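Local coordinates for protein endoglucanase (Uncultured bacterium, PDB 3X17) that probably hydrolyses internal beta-1,4-glucosidic bonds of cellulose, as a family 9 endoglucanase whose N-terminal Ig-like domain precedes an (alpha/alpha)6-barrel catalytic domain, at residues D158-R163 with M236-G241; L195-L200 with L549-A554; V243-A248 with R269-D274; A278-A283 with R340-V345. One frame throughout, in Å; residues are numbered along the deposited sequence.

Contact 1 lies at the surface, whereas contacts 2, 3 and 4 are buried. Two loops meet in contact 1 through charged groups, an aromatic ring and a water. Contact 3, next to it, ties strand 243-249 to the start of helix 272-288 by polar bonds; Tyr-244 joins contacts 1 and 3. Contact 4 uses the same helix 272-288 farther along, now by alanine packing against helix 337-351. Contact 2 is also a nearly parallel helix pair, but it joins helices far apart in sequence and packs about a phenylalanine. It touches contact 4 where Leu-195 CD1 reaches Ala-281 O.

Contact 1 of 4, residues D158-R163 with M236-G241; sequences DDPFYR and MQRPDG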
loop_
_atom_site.group_PDB
_atom_site.type_symbol
_atom_site.label_atom_id
_atom_site.label_comp_id
_atom_site.label_asym_id
_atom_site.label_seq_id
_atom_site.Cartn_x
_atom_site.Cartn_y
_atom_site.Cartn_z
ATOM N N ASP A 158 -24.525 13.998 -18.651
ATOM C CA ASP A 158 -25.018 15.337 -18.300
ATOM C C ASP A 158 -25.082 15.483 -16.787
ATOM O O ASP A 158 -25.522 14.583 -16.079
ATOM C CB ASP A 158 -26.435 15.583 -18.838
ATOM C CG ASP A 158 -26.497 15.675 -20.362
ATOM O OD1 ASP A 158 -25.444 15.744 -21.045
ATOM O OD2 ASP A 158 -27.628 15.602 -20.876
ATOM N N ASP A 159 -24.732 16.658 -16.297
ATOM C CA ASP A 159 -25.018 16.962 -14.924
ATOM C C ASP A 159 -25.319 18.440 -14.913
ATOM O O ASP A 159 -25.287 19.078 -15.954
ATOM C CB ASP A 159 -23.859 16.547 -13.974
ATOM C CG ASP A 159 -22.548 17.327 -14.211
ATOM O OD1 ASP A 159 -22.592 18.560 -14.449
ATOM O OD2 ASP A 159 -21.463 16.712 -14.070
ATOM N N PRO A 160 -25.612 18.988 -13.746
ATOM C CA PRO A 160 -25.991 20.376 -13.623
ATOM C C PRO A 160 -24.971 21.374 -14.195
ATOM O O PRO A 160 -25.323 22.536 -14.420
ATOM C CB PRO A 160 -26.084 20.553 -12.114
ATOM C CG PRO A 160 -26.537 19.217 -11.650
ATOM C CD PRO A 160 -25.712 18.277 -12.466
ATOM N N PHE A 161 -23.697 20.995 -14.276
ATOM C CA PHE A 161 -22.689 21.985 -14.662
ATOM C C PHE A 161 -22.316 21.834 -16.128
ATOM O O PHE A 161 -22.035 22.816 -16.796
ATOM C CB PHE A 161 -21.446 21.908 -13.750
ATOM C CG PHE A 161 -21.720 22.339 -12.356
ATOM C CD1 PHE A 161 -21.598 23.676 -12.004
ATOM C CD2 PHE A 161 -22.343 21.468 -11.468
ATOM C CE1 PHE A 161 -21.967 24.116 -10.751
ATOM C CE2 PHE A 161 -22.709 21.891 -10.194
ATOM C CZ PHE A 161 -22.486 23.212 -9.820
ATOM N N TYR A 162 -22.298 20.591 -16.603
ATOM C CA TYR A 162 -21.706 20.253 -17.879
ATOM C C TYR A 162 -22.606 19.280 -18.636
ATOM O O TYR A 162 -23.069 18.268 -18.071
ATOM C CB TYR A 162 -20.351 19.577 -17.674
ATOM C CG TYR A 162 -19.386 20.350 -16.808
ATOM C CD1 TYR A 162 -18.836 21.564 -17.243
ATOM C CD2 TYR A 162 -18.905 19.790 -15.626
ATOM C CE1 TYR A 162 -17.927 22.260 -16.441
ATOM C CE2 TYR A 162 -17.997 20.468 -14.826
ATOM C CZ TYR A 162 -17.538 21.714 -15.209
ATOM O OH TYR A 162 -16.602 22.342 -14.410
ATOM N N ARG A 163 -22.738 19.508 -19.939
ATOM C CA ARG A 163 -23.341 18.505 -20.798
ATOM C C ARG A 163 -22.312 17.438 -21.165
ATOM O O ARG A 163 -21.111 17.727 -21.256
ATOM C CB ARG A 163 -23.921 19.170 -22.062
ATOM C CG ARG A 163 -25.005 20.224 -21.751
ATOM C CD ARG A 163 -26.316 19.560 -21.342
ATOM N NE ARG A 163 -27.268 20.491 -20.725
ATOM C CZ ARG A 163 -28.143 21.255 -21.381
ATOM N NH1 ARG A 163 -28.159 21.292 -22.703
ATOM N NH2 ARG A 163 -28.981 22.035 -20.704
ATOM N N MET A 236 -10.964 17.101 -10.382
ATOM C CA MET A 236 -12.084 16.148 -10.397
ATOM C C MET A 236 -13.280 16.625 -9.555
ATOM O O MET A 236 -14.250 15.881 -9.334
ATOM C CB MET A 236 -11.628 14.775 -9.912
ATOM C CG MET A 236 -10.709 14.020 -10.885
ATOM S SD MET A 236 -11.520 13.656 -12.483
ATOM C CE MET A 236 -12.346 12.070 -12.128
ATOM N N GLN A 237 -13.194 17.852 -9.064
ATOM C CA GLN A 237 -14.245 18.391 -8.241
ATOM C C GLN A 237 -15.121 19.390 -8.994
ATOM O O GLN A 237 -14.655 20.350 -9.588
ATOM C CB GLN A 237 -13.720 19.004 -6.926
ATOM C CG GLN A 237 -14.838 19.233 -5.885
ATOM C CD GLN A 237 -14.363 19.969 -4.618
ATOM O OE1 GLN A 237 -13.411 20.763 -4.663
ATOM N NE2 GLN A 237 -15.042 19.720 -3.484
ATOM N N ARG A 238 -16.412 19.232 -8.793
ATOM C CA ARG A 238 -17.419 20.009 -9.472
ATOM C C ARG A 238 -17.736 21.176 -8.534
ATOM O O ARG A 238 -17.566 21.041 -7.317
ATOM C CB ARG A 238 -18.608 19.070 -9.611
ATOM C CG ARG A 238 -19.653 19.449 -10.560
ATOM C CD ARG A 238 -20.951 18.982 -9.952
ATOM N NE ARG A 238 -21.340 17.714 -10.495
ATOM C CZ ARG A 238 -22.413 17.033 -10.112
ATOM N NH1 ARG A 238 -23.100 17.378 -9.022
ATOM N NH2 ARG A 238 -22.754 15.970 -10.805
ATOM N N PRO A 239 -18.184 22.327 -9.075
ATOM C CA PRO A 239 -18.232 23.491 -8.200
ATOM C C PRO A 239 -19.181 23.344 -7.016
ATOM O O PRO A 239 -19.057 24.081 -6.034
ATOM C CB PRO A 239 -18.724 24.612 -9.136
ATOM C CG PRO A 239 -18.223 24.199 -10.477
ATOM C CD PRO A 239 -18.403 22.696 -10.489
ATOM N N ASP A 240 -20.121 22.405 -7.078
ATOM C CA ASP A 240 -20.979 22.215 -5.919
ATOM C C ASP A 240 -20.259 21.383 -4.836
ATOM O O ASP A 240 -20.751 21.265 -3.718
ATOM C CB ASP A 240 -22.365 21.650 -6.301
ATOM C CG ASP A 240 -22.288 20.266 -6.946
ATOM O OD1 ASP A 240 -21.177 19.809 -7.275
ATOM O OD2 ASP A 240 -23.355 19.680 -7.206
ATOM N N GLY A 241 -19.060 20.873 -5.160
ATOM C CA GLY A 241 -18.254 20.127 -4.176
ATOM C C GLY A 241 -18.252 18.644 -4.405
ATOM O O GLY A 241 -17.389 17.933 -3.883
HETATM O O HOH W 1 -15.533 21.356 -12.262
#
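Phe-161 and Arg-238 bring together two irregular loops at the surface of the catalytic domain, one built on an Asx turn begun by Asp-159, the other on a type I beta turn from Arg-238 to Gly-241. Phe-161 can be followed outward from its CB, which rests over one face of the neighbouring Tyr-162 ring. Its CG lies 3.8 Å from Pro-239 CD, the atom that makes a CH-pi contact over the ring face. On one flank CD1 meets Pro-239 CG; on the other CD2 is 3.5 Å from Arg-238 CG. Farther out, CE1 touches Pro-239 CB at 3.7 Å and CE2 lies 3.7 Å from Asp-240 CG, while the tip, CZ, reaches Asp-240 N. The Arg-238 chain bends at both chi2 (-145°) and chi3 (-97°), curling past the ring to set its guanidinium between two carboxylates. Asp-240 OD2, lying in the guanidinium plane, accepts from Arg-238 NH1 through its syn lone pair at 2.9 Å; Arg-238 NH2 makes a longer salt bridge to Asp-159 OD2, 3.6 Å, with the two flat groups 64° apart. Arg-238 NE is buried without a polar partner. Asp-159 is held in turn: its OD1 accepts from the backbone N of Phe-161 and of Tyr-162, and its OD2 bonds Tyr-244 OH. Beside this network a water bridges the loops, 2.6 Å from Tyr-162 OH and donating to Gln-237 O at 3.0 Å.

Contact 2 of 4, residues L195-L200 with L549-A554; sequences LKAYEL and LVFVAA
With CG swung opposite the backbone N (chi1 -174°), Phe-551 brings its ring up to Ala-197, while Leu-200, whose CG lies opposite its own carbonyl carbon (chi1 -76°), sends CD1 to the outer rim of that ring. Leu-200 CD1 arrives near the ring plane, 3.8 Å from Phe-551 CZ. Lys-196 O also lies at this edge, 4.0 Å from Phe-551 CE2, and the Lys-196 side chain runs alongside the ring in the same direction. At the root of the ring, Phe-551 CD2 presses on the backbone, 3.6 Å from Ala-197 CA. The Ala-197 methyl sits against Phe-551 CA and, more loosely, 4.2 Å from Val-550 CG1. Helices 184-200 and 543-558 run almost parallel here, 14° apart with axes 8.8 Å distant, as inner helices do in an (alpha/alpha)6 barrel; their distance in sequence is consistent with their closing the ring of helices. Tyr-201 meets Phe-551 edge to face, and Met-444 and Leu-447 of helix 435-452 also touch it. The polar end of Lys-196 turns away from Phe-551: NZ is 2.7 Å from Glu-199 OE1, above the carboxylate plane, and makes a second salt bridge to Asp-386 of helix 381-390.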
loop_
_atom_site.group_PDB
_atom_site.type_symbol
_atom_site.label_atom_id
_atom_site.label_comp_id
_atom_site.label_asym_id
_atom_site.label_seq_id
_atom_site.Cartn_x
_atom_site.Cartn_y
_atom_site.Cartn_z
ATOM N N LEU A 195 0.269 10.644 3.483
ATOM C CA LEU A 195 0.272 11.795 4.372
ATOM C C LEU A 195 0.524 11.326 5.801
ATOM O O LEU A 195 1.270 11.956 6.555
ATOM C CB LEU A 195 -1.069 12.542 4.315
ATOM C CG LEU A 195 -1.224 13.597 3.213
ATOM C CD1 LEU A 195 -2.677 14.058 3.191
ATOM C CD2 LEU A 195 -0.297 14.802 3.430
ATOM N N LYS A 196 -0.102 10.211 6.164
ATOM C CA LYS A 196 -0.011 9.681 7.525
ATOM C C LYS A 196 1.380 9.140 7.787
ATOM O O LYS A 196 1.878 9.227 8.904
ATOM C CB LYS A 196 -1.044 8.559 7.693
ATOM C CG LYS A 196 -1.432 8.276 9.109
ATOM C CD LYS A 196 -1.965 9.527 9.809
ATOM C CE LYS A 196 -1.750 9.377 11.317
ATOM N NZ LYS A 196 -1.978 10.690 12.002
ATOM N N ALA A 197 1.960 8.469 6.787
ATOM C CA ALA A 197 3.356 8.072 6.856
ATOM C C ALA A 197 4.231 9.279 7.208
ATOM O O ALA A 197 5.151 9.169 8.023
ATOM C CB ALA A 197 3.815 7.467 5.535
ATOM N N TYR A 198 4.033 10.377 6.493
ATOM C CA TYR A 198 4.857 11.532 6.721
ATOM C C TYR A 198 4.599 12.117 8.099
ATOM O O TYR A 198 5.528 12.419 8.825
ATOM C CB TYR A 198 4.675 12.616 5.663
ATOM C CG TYR A 198 5.391 13.899 6.076
ATOM C CD1 TYR A 198 6.776 14.040 5.883
ATOM C CD2 TYR A 198 4.730 14.876 6.813
ATOM C CE1 TYR A 198 7.446 15.184 6.302
ATOM C CE2 TYR A 198 5.409 15.997 7.296
ATOM C CZ TYR A 198 6.757 16.136 7.041
ATOM O OH TYR A 198 7.398 17.240 7.495
ATOM N N GLU A 199 3.333 12.227 8.470
ATOM C CA GLU A 199 2.943 12.801 9.754
ATOM C C GLU A 199 3.551 12.050 10.945
ATOM O O GLU A 199 3.989 12.655 11.904
ATOM C CB GLU A 199 1.414 12.788 9.882
ATOM C CG GLU A 199 0.888 13.594 11.064
ATOM C CD GLU A 199 -0.590 13.858 10.945
ATOM O OE1 GLU A 199 -1.350 12.914 10.609
ATOM O OE2 GLU A 199 -1.009 15.006 11.214
ATOM N N LEU A 200 3.507 10.727 10.902
ATOM C CA LEU A 200 4.040 9.904 11.976
ATOM C C LEU A 200 5.560 9.755 11.898
ATOM O O LEU A 200 6.208 9.698 12.924
ATOM C CB LEU A 200 3.359 8.518 12.009
ATOM C CG LEU A 200 1.949 8.560 12.600
ATOM C CD1 LEU A 200 1.235 7.197 12.444
ATOM C CD2 LEU A 200 1.999 9.047 14.094
ATOM N N LEU A 549 2.771 0.104 1.977
ATOM C CA LEU A 549 4.193 -0.214 1.886
ATOM C C LEU A 549 5.070 0.976 2.301
ATOM O O LEU A 549 6.014 0.820 3.069
ATOM C CB LEU A 549 4.584 -0.739 0.487
ATOM C CG LEU A 549 6.079 -0.981 0.241
ATOM C CD1 LEU A 549 6.703 -1.966 1.261
ATOM C CD2 LEU A 549 6.375 -1.423 -1.217
ATOM N N VAL A 550 4.807 2.137 1.742
ATOM C CA VAL A 550 5.518 3.343 2.145
ATOM C C VAL A 550 5.312 3.606 3.649
ATOM O O VAL A 550 6.262 3.945 4.338
ATOM C CB VAL A 550 5.046 4.596 1.343
ATOM C CG1 VAL A 550 5.503 5.910 2.033
ATOM C CG2 VAL A 550 5.574 4.540 -0.090
ATOM N N PHE A 551 4.093 3.380 4.165
ATOM C CA PHE A 551 3.845 3.551 5.608
ATOM C C PHE A 551 4.691 2.637 6.496
ATOM O O PHE A 551 5.427 3.109 7.383
ATOM C CB PHE A 551 2.358 3.416 5.952
ATOM C CG PHE A 551 2.041 3.720 7.407
ATOM C CD1 PHE A 551 2.127 2.730 8.375
ATOM C CD2 PHE A 551 1.694 5.005 7.803
ATOM C CE1 PHE A 551 1.838 3.004 9.705
ATOM C CE2 PHE A 551 1.420 5.287 9.127
ATOM C CZ PHE A 551 1.476 4.280 10.079
ATOM N N VAL A 552 4.654 1.341 6.215
ATOM C CA VAL A 552 5.335 0.393 7.081
ATOM C C VAL A 552 6.851 0.528 6.945
ATOM O O VAL A 552 7.571 0.549 7.949
ATOM C CB VAL A 552 4.845 -1.068 6.876
ATOM C CG1 VAL A 552 5.542 -2.000 7.852
ATOM C CG2 VAL A 552 3.348 -1.145 7.114
ATOM N N ALA A 553 7.303 0.818 5.726
ATOM C CA ALA A 553 8.714 0.984 5.464
ATOM C C ALA A 553 9.224 2.223 6.207
ATOM O O ALA A 553 10.348 2.215 6.762
ATOM C CB ALA A 553 8.966 1.115 3.973
ATOM N N ALA A 554 8.412 3.279 6.214
ATOM C CA ALA A 554 8.821 4.520 6.880
ATOM C C ALA A 554 8.989 4.321 8.403
ATOM O O ALA A 554 9.917 4.861 9.003
ATOM C CB ALA A 554 7.840 5.645 6.587
#

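Contact 3 of 4, residues V243-A248 with R269-D274; sequences VYHKLA and RITTQD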
loop_
_atom_site.group_PDB
_atom_site.type_symbol
_atom_site.label_atom_id
_atom_site.label_comp_id
_atom_site.label_asym_id
_atom_site.label_seq_id
_atom_site.Cartn_x
_atom_site.Cartn_y
_atom_site.Cartn_z
ATOM N N VAL A 243 -17.441 15.096 -6.347
ATOM C CA VAL A 243 -16.188 14.654 -6.961
ATOM C C VAL A 243 -16.433 13.489 -7.920
ATOM O O VAL A 243 -17.141 12.538 -7.575
ATOM C CB VAL A 243 -15.114 14.264 -5.896
ATOM C CG1 VAL A 243 -13.813 13.765 -6.561
ATOM C CG2 VAL A 243 -14.805 15.457 -5.013
ATOM N N TYR A 244 -15.988 13.649 -9.171
ATOM C CA TYR A 244 -16.146 12.608 -10.193
ATOM C C TYR A 244 -15.383 11.361 -9.803
ATOM O O TYR A 244 -14.402 11.420 -9.052
ATOM C CB TYR A 244 -15.681 13.105 -11.584
ATOM C CG TYR A 244 -16.517 14.252 -12.116
ATOM C CD1 TYR A 244 -17.853 14.056 -12.470
ATOM C CD2 TYR A 244 -15.996 15.543 -12.197
ATOM C CE1 TYR A 244 -18.638 15.108 -12.929
ATOM C CE2 TYR A 244 -16.767 16.609 -12.654
ATOM C CZ TYR A 244 -18.092 16.388 -13.006
ATOM O OH TYR A 244 -18.881 17.440 -13.438
ATOM N N HIS A 245 -15.822 10.228 -10.330
ATOM C CA HIS A 245 -15.408 8.946 -9.796
ATOM C C HIS A 245 -14.065 8.522 -10.358
ATOM O O HIS A 245 -13.236 7.965 -9.656
ATOM C CB HIS A 245 -16.452 7.887 -10.114
ATOM C CG HIS A 245 -16.053 6.504 -9.719
ATOM N ND1 HIS A 245 -15.731 6.166 -8.416
ATOM C CD2 HIS A 245 -16.087 5.341 -10.413
ATOM C CE1 HIS A 245 -15.549 4.859 -8.339
ATOM N NE2 HIS A 245 -15.720 4.341 -9.544
ATOM N N LYS A 246 -13.859 8.750 -11.639
ATOM C CA LYS A 246 -12.695 8.221 -12.295
ATOM C C LYS A 246 -12.661 8.766 -13.719
ATOM O O LYS A 246 -13.616 9.426 -14.176
ATOM C CB LYS A 246 -12.752 6.688 -12.321
ATOM C CG LYS A 246 -13.897 6.133 -13.202
ATOM C CD LYS A 246 -13.809 4.639 -13.396
ATOM C CE LYS A 246 -15.101 4.113 -14.050
ATOM N NZ LYS A 246 -14.964 2.683 -14.498
ATOM N N LEU A 247 -11.520 8.564 -14.366
ATOM C CA LEU A 247 -11.265 9.106 -15.672
ATOM C C LEU A 247 -10.557 8.049 -16.479
ATOM O O LEU A 247 -9.477 7.594 -16.106
ATOM C CB LEU A 247 -10.394 10.350 -15.563
ATOM C CG LEU A 247 -10.398 11.245 -16.790
ATOM C CD1 LEU A 247 -9.976 12.663 -16.358
ATOM C CD2 LEU A 247 -9.489 10.676 -17.895
ATOM N N ALA A 248 -11.151 7.636 -17.584
ATOM C CA ALA A 248 -10.549 6.541 -18.346
ATOM C C ALA A 248 -11.109 6.498 -19.759
ATOM O O ALA A 248 -12.074 7.189 -20.053
ATOM C CB ALA A 248 -10.764 5.193 -17.635
ATOM N N ARG A 269 -19.205 9.635 -13.653
ATOM C CA ARG A 269 -20.144 10.411 -12.868
ATOM C C ARG A 269 -19.713 10.479 -11.403
ATOM O O ARG A 269 -18.979 9.613 -10.925
ATOM C CB ARG A 269 -21.523 9.761 -12.944
ATOM C CG ARG A 269 -21.593 8.435 -12.168
ATOM C CD ARG A 269 -22.933 7.759 -12.329
ATOM N NE ARG A 269 -23.215 7.476 -13.726
ATOM C CZ ARG A 269 -24.439 7.386 -14.235
ATOM N NH1 ARG A 269 -25.512 7.503 -13.447
ATOM N NH2 ARG A 269 -24.589 7.139 -15.531
ATOM N N ILE A 270 -20.171 11.514 -10.700
ATOM C CA ILE A 270 -19.817 11.680 -9.301
ATOM C C ILE A 270 -20.334 10.528 -8.431
ATOM O O ILE A 270 -21.322 9.859 -8.759
ATOM C CB ILE A 270 -20.312 13.000 -8.720
ATOM C CG1 ILE A 270 -21.841 13.074 -8.759
ATOM C CG2 ILE A 270 -19.686 14.192 -9.458
ATOM C CD1 ILE A 270 -22.537 12.969 -7.390
ATOM N N THR A 271 -19.769 10.464 -7.226
ATOM C CA THR A 271 -20.127 9.491 -6.228
ATOM C C THR A 271 -19.933 10.202 -4.882
ATOM O O THR A 271 -19.057 11.070 -4.759
ATOM C CB THR A 271 -19.137 8.342 -6.365
ATOM O OG1 THR A 271 -19.743 7.225 -7.033
ATOM C CG2 THR A 271 -18.520 7.988 -5.092
ATOM N N THR A 272 -20.794 9.908 -3.907
ATOM C CA THR A 272 -20.640 10.465 -2.563
ATOM C C THR A 272 -19.459 9.876 -1.791
ATOM O O THR A 272 -18.807 10.609 -1.071
ATOM C CB THR A 272 -21.930 10.338 -1.721
ATOM O OG1 THR A 272 -22.420 8.992 -1.809
ATOM C CG2 THR A 272 -22.993 11.286 -2.259
ATOM N N GLN A 273 -19.170 8.576 -1.937
ATOM C CA GLN A 273 -17.938 8.021 -1.331
ATOM C C GLN A 273 -16.663 8.716 -1.810
ATOM O O GLN A 273 -15.767 8.992 -1.021
ATOM C CB GLN A 273 -17.832 6.481 -1.464
ATOM C CG GLN A 273 -17.795 5.936 -2.889
ATOM C CD GLN A 273 -16.382 5.647 -3.390
ATOM O OE1 GLN A 273 -15.386 5.981 -2.726
ATOM N NE2 GLN A 273 -16.284 5.065 -4.590
ATOM N N ASP A 274 -16.578 8.985 -3.109
ATOM C CA ASP A 274 -15.439 9.701 -3.650
ATOM C C ASP A 274 -15.410 11.114 -3.093
ATOM O O ASP A 274 -14.332 11.649 -2.803
ATOM C CB ASP A 274 -15.449 9.728 -5.190
ATOM C CG ASP A 274 -15.113 8.370 -5.807
ATOM O OD1 ASP A 274 -14.052 7.804 -5.456
ATOM O OD2 ASP A 274 -15.889 7.891 -6.684
#
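His-245 ND1 and Asp-274 OD2 are modelled 2.4 Å apart, so short that the length is doubtful, in a nearly straight His-carboxylate hydrogen bond (164° at the hydrogen). The carboxylate comes to the edge of the imidazole with the two planes 45° apart. CG of His-245 stands opposite its backbone N (chi1 174°), which carries the ring across to the first turn of helix 272-288. Both groups have further partners: His-245 NE2 bonds Pro-330 O, and Asp-274 OD1 bonds Thr-185 OG1. The Gln-273 amide stands steeply to the imidazole, its NE2 3.8 Å from His-245 CE1, and its polar atoms bond Lys-277 and Tyr-320. Backbone pairing between the segments is slight: Thr-271 N to Val-243 O (3.4 Å) and His-245 N to Arg-269 O (3.3 Å) are both weak. Ile-270 adds apolar contact, its CG2 3.5 Å from Tyr-244 CD1. Thr-271 takes the N-cap position of the helix, though its side chain makes no capping bond. Strand 243-249 runs between strand 265-271 and the short strand 182-183, with His-245 bonded through its backbone to Val-184, on which Val-243 and Asp-274 also pack, at the start of helix 184-200.

Contact 4 of 4, residues A278-A283 with R340-V345; sequences AAAAWA and RFWAAV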
loop_
_atom_site.group_PDB
_atom_site.type_symbol
_atom_site.label_atom_id
_atom_site.label_comp_id
_atom_site.label_asym_id
_atom_site.label_seq_id
_atom_site.Cartn_x
_atom_site.Cartn_y
_atom_site.Cartn_z
ATOM N N ALA A 278 -12.310 12.391 -0.796
ATOM C CA ALA A 278 -11.475 13.505 -1.207
ATOM C C ALA A 278 -11.525 14.573 -0.127
ATOM O O ALA A 278 -10.514 15.174 0.196
ATOM C CB ALA A 278 -11.949 14.061 -2.547
ATOM N N ALA A 279 -12.701 14.783 0.457
ATOM C CA ALA A 279 -12.813 15.664 1.615
ATOM C C ALA A 279 -11.825 15.274 2.693
ATOM O O ALA A 279 -11.137 16.123 3.230
ATOM C CB ALA A 279 -14.274 15.698 2.196
ATOM N N ALA A 280 -11.772 13.993 3.024
ATOM C CA ALA A 280 -10.926 13.536 4.126
ATOM C C ALA A 280 -9.447 13.795 3.796
ATOM O O ALA A 280 -8.700 14.372 4.595
ATOM C CB ALA A 280 -11.182 12.039 4.432
ATOM N N ALA A 281 -9.044 13.448 2.588
ATOM C CA ALA A 281 -7.631 13.559 2.229
ATOM C C ALA A 281 -7.204 15.009 2.188
ATOM O O ALA A 281 -6.146 15.361 2.722
ATOM C CB ALA A 281 -7.350 12.873 0.904
ATOM N N TRP A 282 -8.052 15.855 1.609
ATOM C CA TRP A 282 -7.807 17.292 1.571
ATOM C C TRP A 282 -7.732 17.898 2.982
ATOM O O TRP A 282 -6.965 18.828 3.210
ATOM C CB TRP A 282 -8.918 18.023 0.827
ATOM C CG TRP A 282 -8.882 17.876 -0.647
ATOM C CD1 TRP A 282 -7.770 17.768 -1.447
ATOM C CD2 TRP A 282 -10.016 17.836 -1.523
ATOM N NE1 TRP A 282 -8.152 17.607 -2.760
ATOM C CE2 TRP A 282 -9.519 17.703 -2.843
ATOM C CE3 TRP A 282 -11.401 17.853 -1.318
ATOM C CZ2 TRP A 282 -10.362 17.610 -3.952
ATOM C CZ3 TRP A 282 -12.245 17.739 -2.433
ATOM C CH2 TRP A 282 -11.725 17.648 -3.722
ATOM N N ALA A 283 -8.658 17.524 3.855
ATOM C CA ALA A 283 -8.623 18.052 5.234
ATOM C C ALA A 283 -7.359 17.601 5.972
ATOM O O ALA A 283 -6.773 18.365 6.735
ATOM C CB ALA A 283 -9.856 17.649 6.008
ATOM N N ARG A 340 -17.818 8.981 4.909
ATOM C CA ARG A 340 -18.294 10.216 5.574
ATOM C C ARG A 340 -17.761 10.369 6.995
ATOM O O ARG A 340 -17.361 11.463 7.404
ATOM C CB ARG A 340 -19.823 10.324 5.597
ATOM C CG ARG A 340 -20.481 10.379 4.240
ATOM C CD ARG A 340 -22.019 10.383 4.386
ATOM N NE ARG A 340 -22.701 10.294 3.100
ATOM C CZ ARG A 340 -23.509 11.227 2.597
ATOM N NH1 ARG A 340 -23.750 12.343 3.260
ATOM N NH2 ARG A 340 -24.075 11.033 1.415
ATOM N N PHE A 341 -17.780 9.285 7.766
ATOM C CA PHE A 341 -17.161 9.303 9.102
ATOM C C PHE A 341 -15.737 9.872 9.006
ATOM O O PHE A 341 -15.375 10.841 9.706
ATOM C CB PHE A 341 -17.136 7.876 9.671
ATOM C CG PHE A 341 -16.296 7.716 10.923
ATOM C CD1 PHE A 341 -16.815 8.047 12.167
ATOM C CD2 PHE A 341 -14.988 7.242 10.847
ATOM C CE1 PHE A 341 -16.073 7.862 13.326
ATOM C CE2 PHE A 341 -14.244 7.033 12.004
ATOM C CZ PHE A 341 -14.778 7.402 13.244
ATOM N N TRP A 342 -14.941 9.298 8.098
ATOM C CA TRP A 342 -13.528 9.683 7.977
ATOM C C TRP A 342 -13.391 11.156 7.613
ATOM O O TRP A 342 -12.604 11.885 8.200
ATOM C CB TRP A 342 -12.831 8.795 6.955
ATOM C CG TRP A 342 -11.429 9.210 6.632
ATOM C CD1 TRP A 342 -10.476 9.636 7.507
ATOM C CD2 TRP A 342 -10.774 9.043 5.373
ATOM N NE1 TRP A 342 -9.281 9.831 6.851
ATOM C CE2 TRP A 342 -9.437 9.471 5.537
ATOM C CE3 TRP A 342 -11.211 8.655 4.097
ATOM C CZ2 TRP A 342 -8.544 9.577 4.456
ATOM C CZ3 TRP A 342 -10.334 8.786 3.019
ATOM C CH2 TRP A 342 -9.005 9.216 3.214
ATOM N N ALA A 343 -14.202 11.604 6.665
ATOM C CA ALA A 343 -14.198 13.011 6.286
ATOM C C ALA A 343 -14.595 13.906 7.460
ATOM O O ALA A 343 -13.934 14.914 7.725
ATOM C CB ALA A 343 -15.116 13.244 5.056
ATOM N N ALA A 344 -15.670 13.541 8.160
ATOM C CA ALA A 344 -16.049 14.259 9.395
ATOM C C ALA A 344 -14.921 14.405 10.417
ATOM O O ALA A 344 -14.654 15.505 10.899
ATOM C CB ALA A 344 -17.310 13.649 10.046
ATOM N N VAL A 345 -14.244 13.310 10.731
ATOM C CA VAL A 345 -13.102 13.353 11.657
ATOM C C VAL A 345 -12.053 14.350 11.188
ATOM O O VAL A 345 -11.678 15.247 11.937
ATOM C CB VAL A 345 -12.458 11.945 11.834
ATOM C CG1 VAL A 345 -11.128 12.045 12.587
ATOM C CG2 VAL A 345 -13.429 11.023 12.586
#
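Ala-280 is the bump of this contact: its methyl projects at helix 337-351 and enters the hollow between the Trp-342 indole and the backbone of Ala-343. It lies over the indole face, above the middle of the ring system, a CH-pi placement whose modelled spacing is too tight to be taken literally. On its other flank Ala-280 CB is 3.7 Å from Ala-343 CA. One residue back, the methyls of Ala-279 and Ala-343 butt against each other, CB to CB 3.9 Å. Such small side chains let the backbones come very near, with Ala-280 CA and Ala-343 CA 4.0 Å apart and the local axes at 7.8 Å. The helices run in nearly the same direction, crossing at 25°, as neighbouring inner helices do in the (alpha/alpha)6 barrel of family 9 enzymes. Trp-342 forms the wall of the hollow because CG points opposite its backbone N (chi1 173°), folding the indole back over helix 272-288 until CH2 lies 4.3 Å from Ala-281 N. The pyrrole nitrogen NE1 makes a weak hydrogen bond to Glu-346, one turn on. Ala-307 of helix 294-312 packs on Ala-279, and Pro-379 touches Trp-342.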